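Local coordinates for protein LbaCas13a H328A (C2c2) (Lachnospiraceae bacterium NK4A179, PDB 5WLH) that binds pre-crRNA and is an RNA-guided, RNA-targeting CRISPR nuclease of the Cas13a (C2c2) family that probably also matures its own guide, at residues M298-R303 against N322-V327; N1135-Y1140 against D1224-G1229; E989-Y994 against N1040-K1045; G569-T574 against I981-K986. All blocks are in the same frame, centred on the assembly; numbering follows the deposited sequence.

Interaction 1: residues M298-R303 against N322-V327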
loop_
_atom_site.group_PDB
_atom_site.type_symbol
_atom_site.label_atom_id
_atom_site.label_comp_id
_atom_site.label_asym_id
_atom_site.label_seq_id
_atom_site.Cartn_x
_atom_site.Cartn_y
_atom_site.Cartn_z
ATOM N N MET A 298 29.578 -11.595 -18.043
ATOM C CA MET A 298 28.209 -11.673 -18.542
ATOM C C MET A 298 27.540 -10.305 -18.538
ATOM O O MET A 298 26.817 -9.966 -19.482
ATOM C CB MET A 298 27.409 -12.671 -17.709
ATOM C CG MET A 298 27.845 -14.119 -17.951
ATOM S SD MET A 298 27.024 -15.191 -16.758
ATOM C CE MET A 298 25.386 -15.305 -17.475
ATOM N N LEU A 299 27.764 -9.504 -17.495
ATOM C CA LEU A 299 27.208 -8.151 -17.498
ATOM C C LEU A 299 27.821 -7.308 -18.604
ATOM O O LEU A 299 27.153 -6.439 -19.170
ATOM C CB LEU A 299 27.442 -7.450 -16.162
ATOM C CG LEU A 299 26.448 -7.710 -15.039
ATOM C CD1 LEU A 299 26.475 -6.519 -14.067
ATOM C CD2 LEU A 299 25.052 -7.942 -15.616
ATOM N N ARG A 300 29.089 -7.547 -18.925
ATOM C CA ARG A 300 29.702 -6.796 -20.015
ATOM C C ARG A 300 29.055 -7.117 -21.352
ATOM O O ARG A 300 28.862 -6.220 -22.178
ATOM C CB ARG A 300 31.197 -7.094 -20.063
ATOM C CG ARG A 300 31.939 -6.318 -21.139
ATOM C CD ARG A 300 33.449 -6.403 -20.891
ATOM N NE ARG A 300 33.815 -5.882 -19.578
ATOM C CZ ARG A 300 34.188 -6.638 -18.552
ATOM N NH1 ARG A 300 34.253 -7.955 -18.681
ATOM N NH2 ARG A 300 34.495 -6.075 -17.395
ATOM N N ARG A 301 28.731 -8.387 -21.597
ATOM C CA ARG A 301 28.052 -8.733 -22.838
ATOM C C ARG A 301 26.679 -8.089 -22.904
ATOM O O ARG A 301 26.252 -7.619 -23.964
ATOM C CB ARG A 301 27.932 -10.245 -22.977
ATOM C CG ARG A 301 29.311 -10.923 -23.201
ATOM C CD ARG A 301 29.219 -12.419 -23.048
ATOM N NE ARG A 301 30.560 -12.965 -22.836
ATOM C CZ ARG A 301 31.437 -13.165 -23.817
ATOM N NH1 ARG A 301 31.099 -12.881 -25.062
ATOM N NH2 ARG A 301 32.643 -13.662 -23.558
ATOM N N MET A 302 25.965 -8.067 -21.779
ATOM C CA MET A 302 24.675 -7.384 -21.761
ATOM C C MET A 302 24.850 -5.884 -21.968
ATOM O O MET A 302 24.057 -5.250 -22.674
ATOM C CB MET A 302 23.959 -7.671 -20.437
ATOM C CG MET A 302 22.522 -7.233 -20.431
ATOM S SD MET A 302 21.714 -7.643 -18.854
ATOM C CE MET A 302 22.377 -6.364 -17.810
ATOM N N ARG A 303 25.905 -5.303 -21.387
ATOM C CA ARG A 303 26.182 -3.889 -21.604
ATOM C C ARG A 303 26.453 -3.601 -23.076
ATOM O O ARG A 303 26.001 -2.579 -23.607
ATOM C CB ARG A 303 27.365 -3.453 -20.743
ATOM C CG ARG A 303 27.741 -1.998 -20.879
ATOM C CD ARG A 303 26.627 -1.089 -20.364
ATOM N NE ARG A 303 26.809 0.282 -20.827
ATOM C CZ ARG A 303 25.994 1.287 -20.538
ATOM N NH1 ARG A 303 24.924 1.080 -19.768
ATOM N NH2 ARG A 303 26.245 2.499 -21.033
ATOM N N ASN A 322 37.448 -8.129 -26.961
ATOM C CA ASN A 322 38.032 -8.595 -25.713
ATOM C C ASN A 322 38.410 -7.442 -24.794
ATOM O O ASN A 322 39.193 -7.635 -23.856
ATOM C CB ASN A 322 39.258 -9.471 -25.989
ATOM C CG ASN A 322 38.885 -10.857 -26.502
ATOM O OD1 ASN A 322 37.854 -11.420 -26.126
ATOM N ND2 ASN A 322 39.721 -11.407 -27.373
ATOM N N GLU A 323 37.900 -6.243 -25.051
ATOM C CA GLU A 323 38.128 -5.146 -24.125
ATOM C C GLU A 323 37.250 -5.353 -22.904
ATOM O O GLU A 323 36.020 -5.415 -23.021
ATOM C CB GLU A 323 37.830 -3.801 -24.778
ATOM C CG GLU A 323 38.043 -2.638 -23.823
ATOM C CD GLU A 323 37.848 -1.296 -24.482
ATOM O OE1 GLU A 323 37.768 -1.250 -25.729
ATOM O OE2 GLU A 323 37.766 -0.285 -23.750
ATOM N N LYS A 324 37.878 -5.497 -21.740
ATOM C CA LYS A 324 37.149 -5.681 -20.485
ATOM C C LYS A 324 36.775 -4.324 -19.891
ATOM O O LYS A 324 37.140 -3.985 -18.768
ATOM C CB LYS A 324 37.976 -6.506 -19.502
ATOM C CG LYS A 324 38.193 -7.985 -19.877
ATOM C CD LYS A 324 36.967 -8.589 -20.556
ATOM C CE LYS A 324 37.304 -9.168 -21.923
ATOM N NZ LYS A 324 36.076 -9.424 -22.730
ATOM N N PHE A 325 36.045 -3.528 -20.671
ATOM C CA PHE A 325 35.741 -2.184 -20.199
ATOM C C PHE A 325 34.837 -2.245 -18.973
ATOM O O PHE A 325 34.067 -3.189 -18.782
ATOM C CB PHE A 325 35.110 -1.328 -21.306
ATOM C CG PHE A 325 33.745 -1.770 -21.735
ATOM C CD1 PHE A 325 33.589 -2.801 -22.647
ATOM C CD2 PHE A 325 32.612 -1.123 -21.256
ATOM C CE1 PHE A 325 32.323 -3.202 -23.057
ATOM C CE2 PHE A 325 31.344 -1.516 -21.662
ATOM C CZ PHE A 325 31.197 -2.556 -22.558
ATOM N N ASP A 326 35.002 -1.257 -18.103
ATOM C CA ASP A 326 34.166 -1.138 -16.921
ATOM C C ASP A 326 32.765 -0.717 -17.350
ATOM O O ASP A 326 32.594 0.352 -17.946
ATOM C CB ASP A 326 34.783 -0.126 -15.961
ATOM C CG ASP A 326 34.110 -0.121 -14.611
ATOM O OD1 ASP A 326 32.983 0.408 -14.520
ATOM O OD2 ASP A 326 34.714 -0.641 -13.641
ATOM N N VAL A 327 31.769 -1.573 -17.085
ATOM C CA VAL A 327 30.404 -1.269 -17.520
ATOM C C VAL A 327 29.874 -0.023 -16.825
ATOM O O VAL A 327 29.121 0.760 -17.417
ATOM C CB VAL A 327 29.474 -2.479 -17.299
ATOM C CG1 VAL A 327 29.850 -3.593 -18.231
ATOM C CG2 VAL A 327 29.523 -2.955 -15.843
#

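Interaction 2: residues N1135-Y1140 against D1224-G1229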
loop_
_atom_site.group_PDB
_atom_site.type_symbol
_atom_site.label_atom_id
_atom_site.label_comp_id
_atom_site.label_asym_id
_atom_site.label_seq_id
_atom_site.Cartn_x
_atom_site.Cartn_y
_atom_site.Cartn_z
ATOM N N ASN A 1135 14.888 -12.820 -0.360
ATOM C CA ASN A 1135 14.423 -13.561 -1.526
ATOM C C ASN A 1135 15.454 -13.517 -2.653
ATOM O O ASN A 1135 15.646 -14.511 -3.358
ATOM C CB ASN A 1135 13.098 -12.991 -2.026
ATOM C CG ASN A 1135 11.911 -13.460 -1.210
ATOM O OD1 ASN A 1135 12.027 -14.326 -0.361
ATOM N ND2 ASN A 1135 10.765 -12.850 -1.450
ATOM N N PHE A 1136 16.066 -12.347 -2.878
ATOM C CA PHE A 1136 17.107 -12.259 -3.890
ATOM C C PHE A 1136 18.220 -13.242 -3.582
ATOM O O PHE A 1136 18.639 -14.020 -4.449
ATOM C CB PHE A 1136 17.706 -10.852 -3.965
ATOM C CG PHE A 1136 18.800 -10.757 -4.984
ATOM C CD1 PHE A 1136 20.116 -11.125 -4.668
ATOM C CD2 PHE A 1136 18.510 -10.369 -6.282
ATOM C CE1 PHE A 1136 21.104 -11.087 -5.635
ATOM C CE2 PHE A 1136 19.508 -10.304 -7.252
ATOM C CZ PHE A 1136 20.803 -10.657 -6.927
ATOM N N GLN A 1137 18.723 -13.193 -2.347
ATOM C CA GLN A 1137 19.808 -14.091 -1.952
ATOM C C GLN A 1137 19.387 -15.546 -2.076
ATOM O O GLN A 1137 20.134 -16.369 -2.604
ATOM C CB GLN A 1137 20.255 -13.786 -0.532
ATOM C CG GLN A 1137 20.934 -12.429 -0.412
ATOM C CD GLN A 1137 21.243 -12.069 1.014
ATOM O OE1 GLN A 1137 20.399 -12.203 1.905
ATOM N NE2 GLN A 1137 22.458 -11.601 1.244
ATOM N N LEU A 1138 18.181 -15.878 -1.607
ATOM C CA LEU A 1138 17.689 -17.242 -1.741
ATOM C C LEU A 1138 17.610 -17.659 -3.195
ATOM O O LEU A 1138 18.016 -18.760 -3.548
ATOM C CB LEU A 1138 16.316 -17.377 -1.099
ATOM C CG LEU A 1138 16.367 -17.482 0.411
ATOM C CD1 LEU A 1138 14.927 -17.451 0.938
ATOM C CD2 LEU A 1138 17.089 -18.807 0.863
ATOM N N GLY A 1139 17.067 -16.799 -4.056
ATOM C CA GLY A 1139 16.914 -17.191 -5.443
ATOM C C GLY A 1139 18.250 -17.330 -6.136
ATOM O O GLY A 1139 18.469 -18.277 -6.899
ATOM N N TYR A 1140 19.156 -16.398 -5.862
ATOM C CA TYR A 1140 20.481 -16.406 -6.461
ATOM C C TYR A 1140 21.282 -17.624 -6.001
ATOM O O TYR A 1140 21.839 -18.363 -6.819
ATOM C CB TYR A 1140 21.169 -15.097 -6.092
ATOM C CG TYR A 1140 22.598 -14.985 -6.513
ATOM C CD1 TYR A 1140 22.925 -14.483 -7.761
ATOM C CD2 TYR A 1140 23.625 -15.399 -5.674
ATOM C CE1 TYR A 1140 24.257 -14.361 -8.155
ATOM C CE2 TYR A 1140 24.958 -15.293 -6.061
ATOM C CZ TYR A 1140 25.261 -14.769 -7.301
ATOM O OH TYR A 1140 26.584 -14.654 -7.682
ATOM N N ASP A 1224 33.222 -12.210 -0.481
ATOM C CA ASP A 1224 32.010 -11.798 0.237
ATOM C C ASP A 1224 30.822 -12.557 -0.364
ATOM O O ASP A 1224 30.145 -12.062 -1.270
ATOM C CB ASP A 1224 31.806 -10.289 0.174
ATOM C CG ASP A 1224 30.687 -9.803 1.096
ATOM O OD1 ASP A 1224 29.798 -10.609 1.436
ATOM O OD2 ASP A 1224 30.703 -8.621 1.504
ATOM N N CYS A 1225 30.559 -13.747 0.184
ATOM C CA CYS A 1225 29.441 -14.561 -0.280
ATOM C C CYS A 1225 28.102 -13.868 -0.028
ATOM O O CYS A 1225 27.181 -13.963 -0.846
ATOM C CB CYS A 1225 29.473 -15.923 0.414
ATOM S SG CYS A 1225 28.090 -17.011 -0.007
ATOM N N TYR A 1226 27.970 -13.186 1.108
ATOM C CA TYR A 1226 26.717 -12.490 1.415
ATOM C C TYR A 1226 26.341 -11.529 0.298
ATOM O O TYR A 1226 25.166 -11.428 -0.092
ATOM C CB TYR A 1226 26.875 -11.740 2.735
ATOM C CG TYR A 1226 25.746 -10.823 3.122
ATOM C CD1 TYR A 1226 25.709 -9.507 2.663
ATOM C CD2 TYR A 1226 24.732 -11.252 3.978
ATOM C CE1 TYR A 1226 24.700 -8.664 3.016
ATOM C CE2 TYR A 1226 23.708 -10.397 4.349
ATOM C CZ TYR A 1226 23.706 -9.102 3.857
ATOM O OH TYR A 1226 22.715 -8.225 4.206
ATOM N N ALA A 1227 27.329 -10.821 -0.232
ATOM C CA ALA A 1227 27.124 -9.821 -1.265
ATOM C C ALA A 1227 27.167 -10.394 -2.676
ATOM O O ALA A 1227 27.080 -9.623 -3.640
ATOM C CB ALA A 1227 28.175 -8.706 -1.128
ATOM N N SER A 1228 27.316 -11.714 -2.834
ATOM C CA SER A 1228 27.406 -12.281 -4.173
ATOM C C SER A 1228 26.113 -12.023 -4.930
ATOM O O SER A 1228 25.017 -12.238 -4.402
ATOM C CB SER A 1228 27.698 -13.781 -4.115
ATOM O OG SER A 1228 28.046 -14.263 -5.403
ATOM N N GLY A 1229 26.240 -11.501 -6.148
ATOM C CA GLY A 1229 25.083 -11.149 -6.941
ATOM C C GLY A 1229 24.436 -9.822 -6.595
ATOM O O GLY A 1229 23.626 -9.332 -7.388
#

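Interaction 3: residues E989-Y994 against N1040-K1045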
loop_
_atom_site.group_PDB
_atom_site.type_symbol
_atom_site.label_atom_id
_atom_site.label_comp_id
_atom_site.label_asym_id
_atom_site.label_seq_id
_atom_site.Cartn_x
_atom_site.Cartn_y
_atom_site.Cartn_z
ATOM N N GLU A 989 3.541 20.883 39.227
ATOM C CA GLU A 989 4.510 21.837 38.698
ATOM C C GLU A 989 5.195 21.315 37.439
ATOM O O GLU A 989 5.314 22.042 36.449
ATOM C CB GLU A 989 5.550 22.192 39.764
ATOM C CG GLU A 989 6.741 22.978 39.222
ATOM C CD GLU A 989 6.374 24.389 38.776
ATOM O OE1 GLU A 989 7.215 25.045 38.127
ATOM O OE2 GLU A 989 5.253 24.848 39.078
ATOM N N VAL A 990 5.675 20.067 37.461
ATOM C CA VAL A 990 6.280 19.508 36.254
ATOM C C VAL A 990 5.227 19.328 35.168
ATOM O O VAL A 990 5.509 19.505 33.978
ATOM C CB VAL A 990 7.010 18.185 36.554
ATOM C CG1 VAL A 990 8.389 18.453 37.130
ATOM C CG2 VAL A 990 6.191 17.320 37.492
ATOM N N TYR A 991 3.999 18.978 35.556
ATOM C CA TYR A 991 2.918 18.888 34.580
ATOM C C TYR A 991 2.677 20.236 33.914
ATOM O O TYR A 991 2.617 20.331 32.683
ATOM C CB TYR A 991 1.639 18.384 35.248
ATOM C CG TYR A 991 0.452 18.289 34.309
ATOM C CD1 TYR A 991 0.612 17.875 32.992
ATOM C CD2 TYR A 991 -0.823 18.605 34.741
ATOM C CE1 TYR A 991 -0.463 17.789 32.134
ATOM C CE2 TYR A 991 -1.907 18.521 33.890
ATOM C CZ TYR A 991 -1.721 18.113 32.585
ATOM O OH TYR A 991 -2.796 18.033 31.733
ATOM N N ALA A 992 2.549 21.297 34.716
ATOM C CA ALA A 992 2.321 22.625 34.155
ATOM C C ALA A 992 3.471 23.047 33.252
ATOM O O ALA A 992 3.258 23.690 32.217
ATOM C CB ALA A 992 2.124 23.640 35.281
ATOM N N GLU A 993 4.702 22.695 33.626
ATOM C CA GLU A 993 5.844 23.001 32.769
ATOM C C GLU A 993 5.788 22.216 31.465
ATOM O O GLU A 993 6.205 22.719 30.415
ATOM C CB GLU A 993 7.150 22.709 33.509
ATOM C CG GLU A 993 8.401 23.003 32.697
ATOM C CD GLU A 993 9.663 22.958 33.535
ATOM O OE1 GLU A 993 10.702 23.484 33.078
ATOM O OE2 GLU A 993 9.615 22.395 34.652
ATOM N N TYR A 994 5.284 20.982 31.512
ATOM C CA TYR A 994 5.124 20.211 30.285
ATOM C C TYR A 994 4.072 20.838 29.373
ATOM O O TYR A 994 4.279 20.944 28.158
ATOM C CB TYR A 994 4.762 18.767 30.624
ATOM C CG TYR A 994 4.909 17.833 29.453
ATOM C CD1 TYR A 994 6.147 17.316 29.104
ATOM C CD2 TYR A 994 3.810 17.492 28.677
ATOM C CE1 TYR A 994 6.288 16.471 28.024
ATOM C CE2 TYR A 994 3.936 16.651 27.597
ATOM C CZ TYR A 994 5.177 16.144 27.274
ATOM O OH TYR A 994 5.299 15.305 26.194
ATOM N N ASN A 1040 -5.042 14.782 25.396
ATOM C CA ASN A 1040 -4.156 14.885 24.241
ATOM C C ASN A 1040 -2.721 15.189 24.658
ATOM O O ASN A 1040 -1.768 14.732 24.009
ATOM C CB ASN A 1040 -4.679 15.951 23.281
ATOM C CG ASN A 1040 -6.027 15.575 22.680
ATOM O OD1 ASN A 1040 -6.361 14.392 22.551
ATOM N ND2 ASN A 1040 -6.810 16.576 22.325
ATOM N N ILE A 1041 -2.542 15.963 25.726
ATOM C CA ILE A 1041 -1.196 16.218 26.231
ATOM C C ILE A 1041 -0.556 14.917 26.699
ATOM O O ILE A 1041 0.603 14.634 26.386
ATOM C CB ILE A 1041 -1.235 17.267 27.358
ATOM C CG1 ILE A 1041 -1.671 18.627 26.801
ATOM C CG2 ILE A 1041 0.126 17.368 28.045
ATOM C CD1 ILE A 1041 -0.607 19.365 26.067
ATOM N N ILE A 1042 -1.300 14.107 27.455
ATOM C CA ILE A 1042 -0.722 12.868 27.968
ATOM C C ILE A 1042 -0.475 11.887 26.824
ATOM O O ILE A 1042 0.569 11.230 26.771
ATOM C CB ILE A 1042 -1.611 12.262 29.071
ATOM C CG1 ILE A 1042 -1.371 12.972 30.407
ATOM C CG2 ILE A 1042 -1.245 10.805 29.312
ATOM C CD1 ILE A 1042 -1.925 14.340 30.499
ATOM N N LEU A 1043 -1.412 11.799 25.870
ATOM C CA LEU A 1043 -1.198 10.910 24.730
ATOM C C LEU A 1043 0.020 11.340 23.921
ATOM O O LEU A 1043 0.769 10.500 23.410
ATOM C CB LEU A 1043 -2.449 10.871 23.850
ATOM C CG LEU A 1043 -3.653 10.124 24.419
ATOM C CD1 LEU A 1043 -4.843 10.318 23.507
ATOM C CD2 LEU A 1043 -3.367 8.624 24.617
ATOM N N SER A 1044 0.235 12.647 23.783
ATOM C CA SER A 1044 1.426 13.110 23.069
ATOM C C SER A 1044 2.699 12.804 23.858
ATOM O O SER A 1044 3.753 12.548 23.265
ATOM C CB SER A 1044 1.293 14.604 22.770
ATOM O OG SER A 1044 1.786 15.372 23.848
ATOM N N LYS A 1045 2.606 12.783 25.189
ATOM C CA LYS A 1045 3.759 12.440 26.022
ATOM C C LYS A 1045 4.088 10.952 25.936
ATOM O O LYS A 1045 5.261 10.569 25.912
ATOM C CB LYS A 1045 3.485 12.849 27.471
ATOM C CG LYS A 1045 4.402 12.212 28.519
ATOM C CD LYS A 1045 5.630 13.066 28.782
ATOM C CE LYS A 1045 6.092 12.986 30.245
ATOM N NZ LYS A 1045 5.633 11.753 30.964
HETATM O O HOH W 1 6.473 13.130 23.721
#

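Interaction 4: residues G569-T574 against I981-K986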
loop_
_atom_site.group_PDB
_atom_site.type_symbol
_atom_site.label_atom_id
_atom_site.label_comp_id
_atom_site.label_asym_id
_atom_site.label_seq_id
_atom_site.Cartn_x
_atom_site.Cartn_y
_atom_site.Cartn_z
ATOM N N GLY A 569 -1.312 3.847 34.085
ATOM C CA GLY A 569 -0.922 4.600 35.269
ATOM C C GLY A 569 -0.678 3.693 36.465
ATOM O O GLY A 569 -1.448 2.761 36.738
ATOM N N HIS A 570 0.399 3.979 37.205
ATOM C CA HIS A 570 0.771 3.097 38.306
ATOM C C HIS A 570 -0.292 3.056 39.395
ATOM O O HIS A 570 -0.339 2.087 40.165
ATOM C CB HIS A 570 2.137 3.505 38.876
ATOM C CG HIS A 570 2.123 4.770 39.675
ATOM N ND1 HIS A 570 2.526 5.982 39.156
ATOM C CD2 HIS A 570 1.808 5.002 40.972
ATOM C CE1 HIS A 570 2.435 6.912 40.092
ATOM N NE2 HIS A 570 2.004 6.342 41.203
ATOM N N SER A 571 -1.176 4.057 39.447
ATOM C CA SER A 571 -2.254 4.052 40.429
ATOM C C SER A 571 -3.207 2.881 40.238
ATOM O O SER A 571 -3.911 2.513 41.181
ATOM C CB SER A 571 -3.033 5.367 40.375
ATOM O OG SER A 571 -3.930 5.390 39.277
ATOM N N LEU A 572 -3.243 2.286 39.051
ATOM C CA LEU A 572 -4.092 1.130 38.804
ATOM C C LEU A 572 -3.442 -0.181 39.217
ATOM O O LEU A 572 -4.078 -1.235 39.100
ATOM C CB LEU A 572 -4.473 1.063 37.320
ATOM C CG LEU A 572 -5.115 2.314 36.718
ATOM C CD1 LEU A 572 -5.174 2.170 35.220
ATOM C CD2 LEU A 572 -6.512 2.519 37.298
ATOM N N TRP A 573 -2.198 -0.143 39.697
ATOM C CA TRP A 573 -1.430 -1.354 39.968
ATOM C C TRP A 573 -0.989 -1.446 41.425
ATOM O O TRP A 573 -0.103 -2.243 41.749
ATOM C CB TRP A 573 -0.215 -1.424 39.038
ATOM C CG TRP A 573 -0.604 -1.532 37.603
ATOM C CD1 TRP A 573 -0.937 -0.506 36.767
ATOM C CD2 TRP A 573 -0.711 -2.733 36.835
ATOM N NE1 TRP A 573 -1.254 -0.996 35.522
ATOM C CE2 TRP A 573 -1.119 -2.360 35.534
ATOM C CE3 TRP A 573 -0.498 -4.085 37.115
ATOM C CZ2 TRP A 573 -1.318 -3.289 34.517
ATOM C CZ3 TRP A 573 -0.699 -5.014 36.101
ATOM C CH2 TRP A 573 -1.103 -4.608 34.816
ATOM N N THR A 574 -1.592 -0.648 42.311
ATOM C CA THR A 574 -1.190 -0.658 43.716
ATOM C C THR A 574 -1.430 -2.014 44.368
ATOM O O THR A 574 -0.744 -2.363 45.336
ATOM C CB THR A 574 -1.942 0.430 44.483
ATOM O OG1 THR A 574 -3.340 0.121 44.482
ATOM C CG2 THR A 574 -1.730 1.787 43.825
ATOM N N ILE A 981 -3.006 12.963 37.709
ATOM C CA ILE A 981 -1.837 13.627 37.138
ATOM C C ILE A 981 -0.560 12.926 37.581
ATOM O O ILE A 981 0.391 12.786 36.801
ATOM C CB ILE A 981 -1.818 15.117 37.525
ATOM C CG1 ILE A 981 -2.983 15.864 36.875
ATOM C CG2 ILE A 981 -0.490 15.757 37.137
ATOM C CD1 ILE A 981 -3.284 17.218 37.516
ATOM N N SER A 982 -0.526 12.461 38.837
ATOM C CA SER A 982 0.669 11.843 39.406
ATOM C C SER A 982 1.016 10.519 38.746
ATOM O O SER A 982 2.113 9.997 38.975
ATOM C CB SER A 982 0.492 11.619 40.908
ATOM O OG SER A 982 -0.681 10.873 41.176
ATOM N N ASP A 983 0.104 9.949 37.960
ATOM C CA ASP A 983 0.468 8.784 37.167
ATOM C C ASP A 983 1.419 9.147 36.039
ATOM O O ASP A 983 2.136 8.272 35.541
ATOM C CB ASP A 983 -0.782 8.104 36.610
ATOM C CG ASP A 983 -1.408 7.148 37.602
ATOM O OD1 ASP A 983 -0.724 6.789 38.582
ATOM O OD2 ASP A 983 -2.566 6.730 37.392
ATOM N N TYR A 984 1.449 10.415 35.634
ATOM C CA TYR A 984 2.240 10.845 34.492
ATOM C C TYR A 984 3.300 11.874 34.832
ATOM O O TYR A 984 4.287 11.984 34.097
ATOM C CB TYR A 984 1.320 11.409 33.398
ATOM C CG TYR A 984 0.263 10.411 32.984
ATOM C CD1 TYR A 984 0.596 9.289 32.228
ATOM C CD2 TYR A 984 -1.057 10.573 33.367
ATOM C CE1 TYR A 984 -0.368 8.362 31.864
ATOM C CE2 TYR A 984 -2.026 9.655 33.013
ATOM C CZ TYR A 984 -1.676 8.554 32.253
ATOM O OH TYR A 984 -2.639 7.647 31.910
ATOM N N PHE A 985 3.142 12.613 35.925
ATOM C CA PHE A 985 4.110 13.626 36.305
ATOM C C PHE A 985 4.278 13.604 37.820
ATOM O O PHE A 985 3.378 13.192 38.559
ATOM C CB PHE A 985 3.680 15.017 35.816
ATOM C CG PHE A 985 3.502 15.116 34.314
ATOM C CD1 PHE A 985 2.284 14.816 33.719
ATOM C CD2 PHE A 985 4.544 15.530 33.503
ATOM C CE1 PHE A 985 2.120 14.910 32.344
ATOM C CE2 PHE A 985 4.382 15.630 32.126
ATOM C CZ PHE A 985 3.173 15.322 31.550
ATOM N N LYS A 986 5.457 14.044 38.274
ATOM C CA LYS A 986 5.750 14.033 39.706
ATOM C C LYS A 986 4.758 14.898 40.481
ATOM O O LYS A 986 4.252 14.479 41.528
ATOM C CB LYS A 986 7.187 14.501 39.955
ATOM C CG LYS A 986 7.597 14.564 41.425
ATOM C CD LYS A 986 7.151 13.331 42.217
ATOM C CE LYS A 986 7.551 13.479 43.692
ATOM N NZ LYS A 986 7.659 12.200 44.442
HETATM O O HOH W 2 2.380 5.771 36.312
#

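Interaction 1: residues M298-R303 against N322-V327
A helix-to-loop contact in which Arg-300 clamps a backbone carbonyl packs helix 292-311 against the loop that leads into helix 327-335. The guanidinium of Arg-300 approaches side-on and gives two nitrogens to one atom: NE bonds Phe-325 O at 2.8 Å, nearly straight and on a lone pair, while NH2 reaches the same oxygen less directly, from above the carbonyl plane. That oxygen lies in the plane of the guanidinium, and Lys-324 covers one guanidinium face with its backbone. The bend of Arg-300 at chi3 (-58°) turns the guanidinium toward the loop, while its CG stays 3.7 Å from Phe-325 CE1. Arg-303 CG meets the ring edge, 3.7 Å from Phe-325 CE2. Val-327, small and branched, presses CG1 to 3.5 Å from Arg-303 CB. Beyond the contact, Arg-303 forms salt bridges with Asp-330 and Glu-434. The loop is therefore held by arginine methylenes packed on a phenyl ring and a valine, and by a charged donor on a neutral acceptor, a grip that fixes the rotation of the Arg-300 guanidinium.

Interaction 2: residues N1135-Y1140 against D1224-G1229
Tyr-1140 lays one ring face over the backbone of Ser-1228 and Gly-1229, with Gly-1229 CA 3.9 Å from the ring centroid in a CH-pi contact. Gly-1229, with no side chain and a positive phi (80°), lets the ring lie this close to the backbone. With CG anti to the backbone N (chi1 174°), the tyrosine reaches away from its helix, and Tyr-1140 OH shares a 2.7 Å hydrogen bond with Ser-1228 OG. Phe-1136, one helical turn earlier, brings CZ to 3.2 Å from Gly-1229 O. These residues project from the long helix 1106-1145 onto a type I beta turn, Cys-1225 to Ser-1228, overlapped at its start by an Asx motif in which Asp-1224 OD1 accepts from Ala-1227 N. The extended Gln-1137 places its amide nearly perpendicular to the Tyr-1226 ring, with NE2 3.5 Å above the ring centre. Gln-1137 NE2 also donates to Tyr-1226 O at 3.0 Å, while OE1 is bonded to Tyr-1180 OH. Tyr-448, from helix 429-458, meets the rings of both Phe-1136 and Tyr-1140 edge-to-face.

Interaction 3: residues E989-Y994 against N1040-K1045
Tyr-994 reaches from helix 988-995 to helix 1039-1047, and its ring lies between them, touching Ile-1041 and Lys-1045. From CB, the side chain leaves with CG anti to the backbone N (chi1 -166°), which sends the ring toward the second helix. Tyr-994 CD2 comes first to Ile-1041, whose CG2 methyl lies in the ring plane 3.7 Å away, and CE2 touches the same methyl and also Lys-1045 CB. Tyr-994 CE1 and CZ meet Lys-1045 CD, each at 3.5 Å, because the lysine chain bends at chi2, chi3 and chi4 and carries CE over one ring face. At the tip, Tyr-994 OH sits 3.3 Å from Lys-1045 CA and is linked weakly through a water to Ser-1044 O. The long aliphatic part of lysine suits this place: it covers an aromatic face and still delivers its ammonium elsewhere, to Gln-516 OE1, leaving at most a weak cation-pi attraction to Tyr-994. Tyr-991 adds CE1 against Ile-1042 CD1 at 4.1 Å, while its hydroxyl is bonded to Lys-1036 O and Asn-1038 N. Ser-1044 turns its OG back to Ile-1041 O within its own helix, at 2.9 Å. The two short helical segments cross at 86°, their axes 11.8 Å apart, a separation bridged by large side chains. Helix 1008-1017 touches Ala-992 and Glu-993, and helix 1106-1145 packs against Asn-1040 and Leu-1043.

Interaction 4: residues G569-T574 against I981-K986
The imidazole of His-570 has Asp-983 OD1 over one face, 3.4 Å above the ring plane near its centre, and Ser-982 O at its edge, 3.3 Å from His-570 CE1; the Asp-983 carboxylate is turned 70° from the ring. This is a loop-to-loop contact in which one aspartate receives the start of the short 3-10 turn 570-572. The backbone N of Ser-571 meets Asp-983 OD1 at 2.9 Å, on the syn side but 30° out of the carboxylate plane. Its hydroxyl, the part that makes serine apt here, donates from Ser-571 OG to the syn lone pair of Asp-983 OD2 at 2.7 Å. The serine OG gets there by standing between its own backbone N and carbonyl carbon (chi1 78°). Asp-983 OD2 also bonds Ser-978 OG, so the carboxylate is gripped from both loops, which would probably stabilise its negative charge. Gly-569, lacking a side chain, brings its CA against the same carboxylate. Beside them, one water accepts from His-570 N, hydrogen-bonds His-570 ND1 and donates to Asp-983 O, at 2.6 Å from that oxygen.

Interactions 3 and 4 are neighbours, their centres about 13 Å apart, and they touch directly: Phe-985 of the 981-986 loop packs on Tyr-991 and Tyr-994, and Tyr-984 on Ile-1042. Interactions 1 and 2, whose centres are about 21 Å from each other, lie well away from that pair, and helix 429-458 packs against the helical segments of both. Interactions 2 and 3 are buried and rely on aromatic rings, with interaction 2 adding hydrogen bonds to a turn and interaction 3 mostly apolar packing between helices. Interactions 1 and 4 are only partly buried and more polar: an arginine grips a carbonyl in one, an aspartate collects serine donors in the other.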